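Local coordinates for DNA-entry nuclease (Competence-specific nuclease) (Streptococcus agalactiae ILRI112, PDB 4QGO), which probably cleaves DNA, and perhaps RNA, without sequence specificity, as a nuclease of the beta-beta-alpha metal (His-Me finger) superfamily, at residues A68-T73 with V170-T175; Q166-R171 with S195-L200. The protein carries 1 engineered substitution. All coordinates share one frame; numbering follows the deposited sequence.

Overall arrangement
Contacts 1 and 2 lie side by side on the same antiparallel sheet, with centres about 10 Å apart, and share Val-170 and Arg-171 of strand 170-177. Contact 1 joins this strand to strand 66-70 on one flank and is largely buried: a ladder of backbone bonds with apolar side chains packed against helix 153-165 on one face and Met-69 with Arg-171 on the other. Contact 2, farther from the centre of the chain, ties the start of the strand and the residues leading into it to the turn that follows strand 188-195, its other neighbour; there a salt bridge, an Asx turn at Asp-197 and a water supply polar bonds. Asp-71 and Arg-169 connect the two contacts through a salt bridge.

Contact 1 of 2, residues A68-T73 with V170-T175; sequences AMLDRT and VRYRVT. With SO4 (sulfate ion), chain C.
Ala-68 pairs with Tyr-172 and Leu-70 with Val-170 as hydrogen-bonded pairs of the central antiparallel sheet, flanking the non-hydrogen-bonded pair Met-69 and Arg-171. On the face carrying Ala-68, Leu-70, Val-170 and Tyr-172, the Leu-70 branch CD1 slants across to Tyr-172, 3.8 Å from CD2 of the ring. Val-174 CG2 lies over one face of that ring, offset toward its rim, while Val-160 and Val-164 of helix 153-165 touch Leu-70, so this face packs against the helix.

On the other face, Met-69 and Arg-171 cross at about a right angle. Bends at chi2 and chi3 (65° and 67°) curl the methionine back so that its methyl CE rests 3.8 Å from CD of Arg-171. The arginine chain, bent at chi2, leans toward strand 66-70 and sends NH1 to Ala-68 O, 3.3 Å away and 42° above the carbonyl plane; Tyr-172 N reaches the same oxygen from the opposite face at 2.9 Å. Asn-67 OD1 also accepts from NH1. Beyond the arginine lies a sulfate, probably from the crystallisation liquor, bonded by Asn-67 ND2, weakly by Arg-171 NH2, and by Arg-173 NH1, which meets O4 in the guanidinium plane at 2.8 Å.

Contact 2 of 2, residues Q166-R171 with S195-L200; sequences QNKRVR and SQDGTL. With SO4 (sulfate ion), chain C.
Asp-197 OD1 accepts three hydrogen bonds while its partner oxygen OD2 faces Lys-168. Ser-195 OG donates to Asp-197 OD1 at 2.7 Å, nearly in line with the C-O bond; Thr-199 OG1 comes in on the syn side, and Thr-199 N from above the carboxylate plane at 2.9 Å, closing an Asx turn. With CG lodged between the backbone N and the carbonyl carbon (chi1 71°), the carboxylate is brought between Ser-195 and Thr-199. Ser-195 OG in turn accepts from Leu-200 N, so the serine links both ends of the loop.

Lys-168 crosses Asp-197 and Thr-199 at about a right angle: its chain runs out extended, then bends at chi4, and NZ meets the syn lone pair of Asp-197 OD2. This Lys-168 NZ to Asp-197 OD2 salt bridge is 2.9 Å long, while Lys-168 CE passes 3.3 Å from Thr-199 OG1. The loop, which opens with a type I turn from Ser-195 to Gly-198, closes the beta hairpin of strands 188-195 and 201-207. Val-170 and Ser-195 form an antiparallel non-hydrogen-bonded pair; beside it Gln-196 N donates to Arg-169 O at 2.9 Å, and Ser-195 CA makes a C-H...O contact with the same oxygen.

Farther out, the Arg-169 and Gln-196 planes stand 83° apart, joined by a water that accepts from NE and donates to OE1, while Val-49 O and Asp-71 take the terminal nitrogens of the arginine. Inward, Leu-200 CD2 packs 4.1 Å from Val-170 CG1.

Contact 1 of 2, residues A68-T73 with V170-T175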
ATOM      1  N   ALA A  68     -11.329  -4.354   2.905  1.00  5.52           N
ATOM      2  CA  ALA A  68     -12.029  -3.765   4.040  1.00  4.00           C
ATOM      3  C   ALA A  68     -13.277  -3.041   3.599  1.00  4.68           C
ATOM      4  O   ALA A  68     -13.387  -2.601   2.447  1.00  5.30           O
ATOM      5  CB  ALA A  68     -11.122  -2.803   4.796  1.00  5.40           C
ATOM      6  N   MET A  69     -14.237  -2.957   4.518  1.00  4.88           N
ATOM      7  CA  MET A  69     -15.299  -1.973   4.445  1.00  5.25           C
ATOM      8  C   MET A  69     -15.126  -1.118   5.669  1.00  6.46           C
ATOM      9  O   MET A  69     -15.184  -1.617   6.793  1.00  6.64           O
ATOM     10  CB  MET A  69     -16.689  -2.615   4.445  1.00  7.37           C
ATOM     11  CG  MET A  69     -17.823  -1.598   4.587  1.00  7.97           C
ATOM     12  SD  MET A  69     -17.951  -0.470   3.169  1.00 16.70           S
ATOM     13  CE  MET A  69     -18.444  -1.592   1.893  1.00 23.15           C
ATOM     14  N   LEU A  70     -14.848   0.153   5.430  1.00  6.40           N
ATOM     15  CA  LEU A  70     -14.458   1.074   6.481  1.00  7.15           C
ATOM     16  C   LEU A  70     -15.572   2.042   6.818  1.00  8.86           C
ATOM     17  O   LEU A  70     -16.232   2.579   5.935  1.00  8.52           O
ATOM     18  CB  LEU A  70     -13.219   1.869   6.051  1.00  7.14           C
ATOM     19  CG  LEU A  70     -11.966   1.079   5.652  1.00  5.17           C
ATOM     20  CD1 LEU A  70     -10.894   2.012   5.079  1.00  7.22           C
ATOM     21  CD2 LEU A  70     -11.410   0.291   6.832  1.00  6.25           C
ATOM     22  N   ASP A  71     -15.766   2.267   8.112  1.00  7.88           N
ATOM     23  CA  ASP A  71     -16.654   3.318   8.581  1.00  8.19           C
ATOM     24  C   ASP A  71     -16.254   3.691  10.007  1.00  7.59           C
ATOM     25  O   ASP A  71     -15.268   3.164  10.547  1.00  8.15           O
ATOM     26  CB  ASP A  71     -18.145   2.929   8.456  1.00  8.02           C
ATOM     27  CG  ASP A  71     -18.536   1.740   9.328  1.00 11.45           C
ATOM     28  OD1 ASP A  71     -17.962   1.551  10.422  1.00 10.08           O
ATOM     29  OD2 ASP A  71     -19.448   0.990   8.921  1.00 12.35           O
ATOM     30  N   ARG A  72     -17.008   4.593  10.618  1.00  7.71           N
ATOM     31  CA  ARG A  72     -16.623   5.100  11.930  1.00 10.31           C
ATOM     32  C   ARG A  72     -16.662   4.068  13.042  1.00  9.97           C
ATOM     33  O   ARG A  72     -16.101   4.307  14.112  1.00 10.94           O
ATOM     34  CB  ARG A  72     -17.459   6.323  12.305  1.00 14.84           C
ATOM     35  CG  ARG A  72     -16.991   7.579  11.600  1.00 23.97           C
ATOM     36  CD  ARG A  72     -17.633   8.815  12.173  1.00 28.07           C
ATOM     37  NE  ARG A  72     -16.738   9.527  13.075  1.00 41.26           N
ATOM     38  CZ  ARG A  72     -16.749  10.845  13.246  1.00 56.14           C
ATOM     39  NH1 ARG A  72     -17.610  11.597  12.569  1.00 37.50           N
ATOM     40  NH2 ARG A  72     -15.898  11.411  14.088  1.00 28.08           N
ATOM     41  N   THR A  73     -17.315   2.929  12.812  1.00  8.34           N
ATOM     42  CA  THR A  73     -17.367   1.892  13.843  1.00  7.49           C
ATOM     43  C   THR A  73     -16.043   1.158  14.055  1.00 10.09           C
ATOM     44  O   THR A  73     -15.849   0.532  15.096  1.00 11.69           O
ATOM     45  CB  THR A  73     -18.488   0.843  13.609  1.00  9.91           C
ATOM     46  OG1 THR A  73     -18.152   0.002  12.494  1.00 11.25           O
ATOM     47  CG2 THR A  73     -19.840   1.522  13.371  1.00 14.63           C
ATOM     48  N   VAL A 170     -16.433   3.483   3.182  1.00  7.39           N
ATOM     49  CA  VAL A 170     -15.415   3.323   2.146  1.00  6.20           C
ATOM     50  C   VAL A 170     -15.025   1.862   1.970  1.00  6.11           C
ATOM     51  O   VAL A 170     -14.509   1.231   2.886  1.00  6.15           O
ATOM     52  CB  VAL A 170     -14.161   4.172   2.444  1.00  5.03           C
ATOM     53  CG1 VAL A 170     -13.158   4.014   1.303  1.00  8.35           C
ATOM     54  CG2 VAL A 170     -14.544   5.640   2.594  1.00  6.46           C
ATOM     55  N   ARG A 171     -15.306   1.323   0.786  1.00  5.05           N
ATOM     56  CA  ARG A 171     -14.827  -0.001   0.407  1.00  6.17           C
ATOM     57  C   ARG A 171     -13.375   0.167  -0.071  1.00  5.05           C
ATOM     58  O   ARG A 171     -13.072   1.077  -0.825  1.00  5.35           O
ATOM     59  CB  ARG A 171     -15.729  -0.577  -0.689  1.00  6.68           C
ATOM     60  CG  ARG A 171     -15.361  -1.963  -1.171  1.00  5.39           C
ATOM     61  CD  ARG A 171     -15.651  -3.074  -0.139  1.00  6.14           C
ATOM     62  NE  ARG A 171     -15.378  -4.353  -0.784  1.00  5.64           N
ATOM     63  CZ  ARG A 171     -14.172  -4.903  -0.891  1.00  7.08           C
ATOM     64  NH1 ARG A 171     -13.114  -4.326  -0.326  1.00  7.11           N
ATOM     65  NH2 ARG A 171     -14.022  -6.042  -1.548  1.00  6.83           N
ATOM     66  N   TYR A 172     -12.480  -0.700   0.403  1.00  3.32           N
ATOM     67  CA  TYR A 172     -11.032  -0.481   0.296  1.00  4.55           C
ATOM     68  C   TYR A 172     -10.344  -1.805   0.006  1.00  5.38           C
ATOM     69  O   TYR A 172     -10.682  -2.831   0.605  1.00  5.49           O
ATOM     70  CB  TYR A 172     -10.542   0.071   1.641  1.00  4.69           C
ATOM     71  CG  TYR A 172      -9.128   0.631   1.739  1.00  4.13           C
ATOM     72  CD1 TYR A 172      -8.618   1.501   0.783  1.00  5.49           C
ATOM     73  CD2 TYR A 172      -8.335   0.349   2.850  1.00  5.05           C
ATOM     74  CE1 TYR A 172      -7.331   2.032   0.910  1.00  5.42           C
ATOM     75  CE2 TYR A 172      -7.061   0.883   2.985  1.00  6.35           C
ATOM     76  CZ  TYR A 172      -6.569   1.725   2.022  1.00  5.47           C
ATOM     77  OH  TYR A 172      -5.298   2.265   2.147  1.00  6.77           O
ATOM     78  N   ARG A 173      -9.389  -1.790  -0.921  1.00  3.43           N
ATOM     79  CA  ARG A 173      -8.649  -2.992  -1.280  1.00  3.48           C
ATOM     80  C   ARG A 173      -7.191  -2.630  -1.512  1.00  3.74           C
ATOM     81  O   ARG A 173      -6.889  -1.735  -2.298  1.00  5.53           O
ATOM     82  CB  ARG A 173      -9.252  -3.666  -2.520  1.00  6.74           C
ATOM     83  CG  ARG A 173      -8.573  -4.984  -2.940  1.00  5.22           C
ATOM     84  CD  ARG A 173      -9.449  -5.777  -3.925  1.00  7.26           C
ATOM     85  NE  ARG A 173      -9.760  -5.025  -5.145  1.00  8.37           N
ATOM     86  CZ  ARG A 173     -10.872  -5.172  -5.863  1.00  7.97           C
ATOM     87  NH1 ARG A 173     -11.814  -6.048  -5.499  1.00  9.07           N
ATOM     88  NH2 ARG A 173     -11.057  -4.435  -6.953  1.00  8.97           N
ATOM     89  N   VAL A 174      -6.301  -3.314  -0.799  1.00  4.62           N
ATOM     90  CA  VAL A 174      -4.869  -3.056  -0.887  1.00  4.45           C
ATOM     91  C   VAL A 174      -4.147  -4.349  -1.245  1.00  4.58           C
ATOM     92  O   VAL A 174      -4.275  -5.363  -0.550  1.00  6.47           O
ATOM     93  CB  VAL A 174      -4.326  -2.513   0.441  1.00  4.75           C
ATOM     94  CG1 VAL A 174      -2.820  -2.326   0.355  1.00  6.33           C
ATOM     95  CG2 VAL A 174      -5.014  -1.186   0.804  1.00  5.70           C
ATOM     96  N   THR A 175      -3.405  -4.322  -2.347  1.00  4.45           N
ATOM     97  CA  THR A 175      -2.777  -5.532  -2.859  1.00  5.76           C
ATOM     98  C   THR A 175      -1.306  -5.272  -3.136  1.00  6.42           C
ATOM     99  O   THR A 175      -0.973  -4.488  -4.018  1.00  5.83           O
ATOM    100  CB  THR A 175      -3.439  -5.990  -4.163  1.00  5.93           C
ATOM    101  OG1 THR A 175      -4.869  -6.064  -3.988  1.00  7.45           O
ATOM    102  CG2 THR A 175      -2.918  -7.362  -4.585  1.00  8.36           C
TER
HETATM  103  S   SO4 C 301     -12.127  -9.179  -3.727  0.75  5.40           S
HETATM  104  O1  SO4 C 301     -10.700  -9.370  -3.528  0.75  5.07           O
HETATM  105  O2  SO4 C 301     -12.874 -10.092  -2.878  0.75  6.46           O
HETATM  106  O3  SO4 C 301     -12.496  -9.435  -5.126  0.75  8.15           O
HETATM  107  O4  SO4 C 301     -12.503  -7.816  -3.382  0.75  7.72           O

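Contact 2 of 2, residues Q166-R171 with S195-L200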
ATOM      1  N   GLN A 166     -15.779  12.078   7.647  0.54 10.16           N
ATOM      2  CA  GLN A 166     -16.953  12.802   7.165  0.54  8.49           C
ATOM      3  C   GLN A 166     -18.160  11.872   7.101  0.54 10.83           C
ATOM      4  O   GLN A 166     -19.133  12.159   6.403  0.54 14.17           O
ATOM      5  CB  GLN A 166     -16.691  13.398   5.783  0.54 12.30           C
ATOM      6  CG  GLN A 166     -15.669  14.519   5.753  0.54 14.22           C
ATOM      7  CD  GLN A 166     -15.335  14.953   4.343  0.54 23.68           C
ATOM      8  OE1 GLN A 166     -15.470  14.178   3.395  0.54 31.39           O
ATOM      9  NE2 GLN A 166     -14.895  16.198   4.194  0.54 40.13           N
ATOM     10  N   ASN A 167     -18.074  10.752   7.814  0.54  9.90           N
ATOM     11  CA  ASN A 167     -19.162   9.774   7.914  0.54 10.17           C
ATOM     12  C   ASN A 167     -19.448   9.000   6.628  0.54  8.65           C
ATOM     13  O   ASN A 167     -20.568   8.550   6.399  0.54 15.42           O
ATOM     14  CB  ASN A 167     -20.444  10.432   8.440  0.54 13.51           C
ATOM     15  CG  ASN A 167     -20.243  11.086   9.786  0.54 16.75           C
ATOM     16  OD1 ASN A 167     -19.671  10.490  10.692  0.54 16.69           O
ATOM     17  ND2 ASN A 167     -20.703  12.325   9.921  0.54 25.78           N
ATOM     18  N   LYS A 168     -18.429   8.837   5.796  1.00  9.05           N
ATOM     19  CA  LYS A 168     -18.580   8.041   4.585  1.00  8.24           C
ATOM     20  C   LYS A 168     -18.253   6.571   4.854  1.00  8.53           C
ATOM     21  O   LYS A 168     -17.493   6.244   5.768  1.00  9.99           O
ATOM     22  CB  LYS A 168     -17.704   8.584   3.463  1.00  8.97           C
ATOM     23  CG  LYS A 168     -18.032  10.030   3.122  1.00 14.02           C
ATOM     24  CD  LYS A 168     -17.334  10.472   1.860  1.00 14.45           C
ATOM     25  CE  LYS A 168     -17.516  11.970   1.653  1.00 16.80           C
ATOM     26  NZ  LYS A 168     -18.962  12.348   1.624  1.00 17.57           N
ATOM     27  N   ARG A 169     -18.871   5.697   4.073  1.00  7.29           N
ATOM     28  CA  ARG A 169     -18.555   4.271   4.053  1.00  9.15           C
ATOM     29  C   ARG A 169     -17.600   4.040   2.891  1.00  6.38           C
ATOM     30  O   ARG A 169     -17.914   4.380   1.751  1.00  8.44           O
ATOM     31  CB  ARG A 169     -19.819   3.442   3.832  1.00  9.53           C
ATOM     32  CG  ARG A 169     -20.759   3.394   5.030  1.00 10.73           C
ATOM     33  CD  ARG A 169     -20.588   2.090   5.795  1.00  9.71           C
ATOM     34  NE  ARG A 169     -21.106   0.951   5.047  1.00 12.03           N
ATOM     35  CZ  ARG A 169     -21.077  -0.305   5.478  1.00  7.51           C
ATOM     36  NH1 ARG A 169     -20.519  -0.616   6.654  1.00  7.41           N
ATOM     37  NH2 ARG A 169     -21.577  -1.264   4.719  1.00 10.75           N
ATOM     38  N   VAL A 170     -16.433   3.483   3.182  1.00  7.39           N
ATOM     39  CA  VAL A 170     -15.415   3.323   2.146  1.00  6.20           C
ATOM     40  C   VAL A 170     -15.025   1.862   1.970  1.00  6.11           C
ATOM     41  O   VAL A 170     -14.509   1.231   2.886  1.00  6.15           O
ATOM     42  CB  VAL A 170     -14.161   4.172   2.444  1.00  5.03           C
ATOM     43  CG1 VAL A 170     -13.158   4.014   1.303  1.00  8.35           C
ATOM     44  CG2 VAL A 170     -14.544   5.640   2.594  1.00  6.46           C
ATOM     45  N   ARG A 171     -15.306   1.323   0.786  1.00  5.05           N
ATOM     46  CA  ARG A 171     -14.827  -0.001   0.407  1.00  6.17           C
ATOM     47  C   ARG A 171     -13.375   0.167  -0.071  1.00  5.05           C
ATOM     48  O   ARG A 171     -13.072   1.077  -0.825  1.00  5.35           O
ATOM     49  CB  ARG A 171     -15.729  -0.577  -0.689  1.00  6.68           C
ATOM     50  CG  ARG A 171     -15.361  -1.963  -1.171  1.00  5.39           C
ATOM     51  CD  ARG A 171     -15.651  -3.074  -0.139  1.00  6.14           C
ATOM     52  NE  ARG A 171     -15.378  -4.353  -0.784  1.00  5.64           N
ATOM     53  CZ  ARG A 171     -14.172  -4.903  -0.891  1.00  7.08           C
ATOM     54  NH1 ARG A 171     -13.114  -4.326  -0.326  1.00  7.11           N
ATOM     55  NH2 ARG A 171     -14.022  -6.042  -1.548  1.00  6.83           N
ATOM     56  N   SER A 195     -16.199   5.222  -2.083  1.00  6.23           N
ATOM     57  CA  SER A 195     -17.212   5.506  -1.069  1.00  6.23           C
ATOM     58  C   SER A 195     -18.613   5.154  -1.579  1.00  7.79           C
ATOM     59  O   SER A 195     -18.869   5.153  -2.792  1.00  8.92           O
ATOM     60  CB  SER A 195     -17.148   6.969  -0.613  1.00  8.42           C
ATOM     61  OG  SER A 195     -17.497   7.851  -1.669  1.00  8.00           O
ATOM     62  N   GLN A 196     -19.501   4.841  -0.644  1.00  8.43           N
ATOM     63  CA  GLN A 196     -20.887   4.533  -0.982  1.00  8.06           C
ATOM     64  C   GLN A 196     -21.511   5.644  -1.825  1.00 10.69           C
ATOM     65  O   GLN A 196     -22.192   5.360  -2.810  1.00 10.89           O
ATOM     66  CB  GLN A 196     -21.707   4.297   0.291  1.00  8.99           C
ATOM     67  CG  GLN A 196     -23.184   3.991   0.029  1.00 10.59           C
ATOM     68  CD  GLN A 196     -24.033   4.022   1.296  1.00 12.55           C
ATOM     69  OE1 GLN A 196     -23.611   3.573   2.363  1.00 12.50           O
ATOM     70  NE2 GLN A 196     -25.245   4.557   1.177  1.00 17.36           N
ATOM     71  N   ASP A 197     -21.246   6.899  -1.460  1.00  7.93           N
ATOM     72  CA  ASP A 197     -21.835   8.031  -2.186  1.00  8.59           C
ATOM     73  C   ASP A 197     -21.105   8.407  -3.469  1.00 12.46           C
ATOM     74  O   ASP A 197     -21.509   9.338  -4.166  1.00 14.32           O
ATOM     75  CB  ASP A 197     -22.019   9.260  -1.275  1.00 10.08           C
ATOM     76  CG  ASP A 197     -20.706   9.948  -0.893  1.00 16.20           C
ATOM     77  OD1 ASP A 197     -19.616   9.577  -1.377  1.00 11.36           O
ATOM     78  OD2 ASP A 197     -20.770  10.904  -0.093  1.00 13.52           O
ATOM     79  N   GLY A 198     -20.014   7.697  -3.756  1.00 10.10           N
ATOM     80  CA  GLY A 198     -19.274   7.879  -4.991  1.00  9.74           C
ATOM     81  C   GLY A 198     -18.326   9.067  -5.038  1.00 10.59           C
ATOM     82  O   GLY A 198     -17.647   9.274  -6.051  1.00 14.04           O
ATOM     83  N   THR A 199     -18.276   9.858  -3.968  1.00  7.93           N
ATOM     84  CA  THR A 199     -17.470  11.078  -3.994  1.00  8.98           C
ATOM     85  C   THR A 199     -15.979  10.786  -3.854  1.00  9.83           C
ATOM     86  O   THR A 199     -15.137  11.582  -4.282  1.00 14.99           O
ATOM     87  CB  THR A 199     -17.872  12.098  -2.906  1.00 10.81           C
ATOM     88  OG1 THR A 199     -17.702  11.510  -1.611  1.00 11.49           O
ATOM     89  CG2 THR A 199     -19.321  12.542  -3.079  1.00 11.86           C
ATOM     90  N   LEU A 200     -15.656   9.653  -3.238  1.00  9.10           N
ATOM     91  CA  LEU A 200     -14.273   9.203  -3.184  1.00  7.94           C
ATOM     92  C   LEU A 200     -14.092   7.984  -4.066  1.00  7.35           C
ATOM     93  O   LEU A 200     -14.808   6.989  -3.921  1.00  8.01           O
ATOM     94  CB  LEU A 200     -13.864   8.838  -1.758  1.00  7.45           C
ATOM     95  CG  LEU A 200     -12.437   8.292  -1.608  1.00  8.10           C
ATOM     96  CD1 LEU A 200     -11.425   9.375  -1.907  1.00 10.11           C
ATOM     97  CD2 LEU A 200     -12.211   7.722  -0.206  1.00 11.10           C
TER
HETATM   98  S   SO4 C 301     -12.127  -9.179  -3.727  0.75  5.40           S
HETATM   99  O1  SO4 C 301     -10.700  -9.370  -3.528  0.75  5.07           O
HETATM  100  O2  SO4 C 301     -12.874 -10.092  -2.878  0.75  6.46           O
HETATM  101  O3  SO4 C 301     -12.496  -9.435  -5.126  0.75  8.15           O
HETATM  102  O4  SO4 C 301     -12.503  -7.816  -3.382  0.75  7.72           O
HETATM  103  O   HOH W   1     -22.302   1.164   2.398  1.00 10.54           O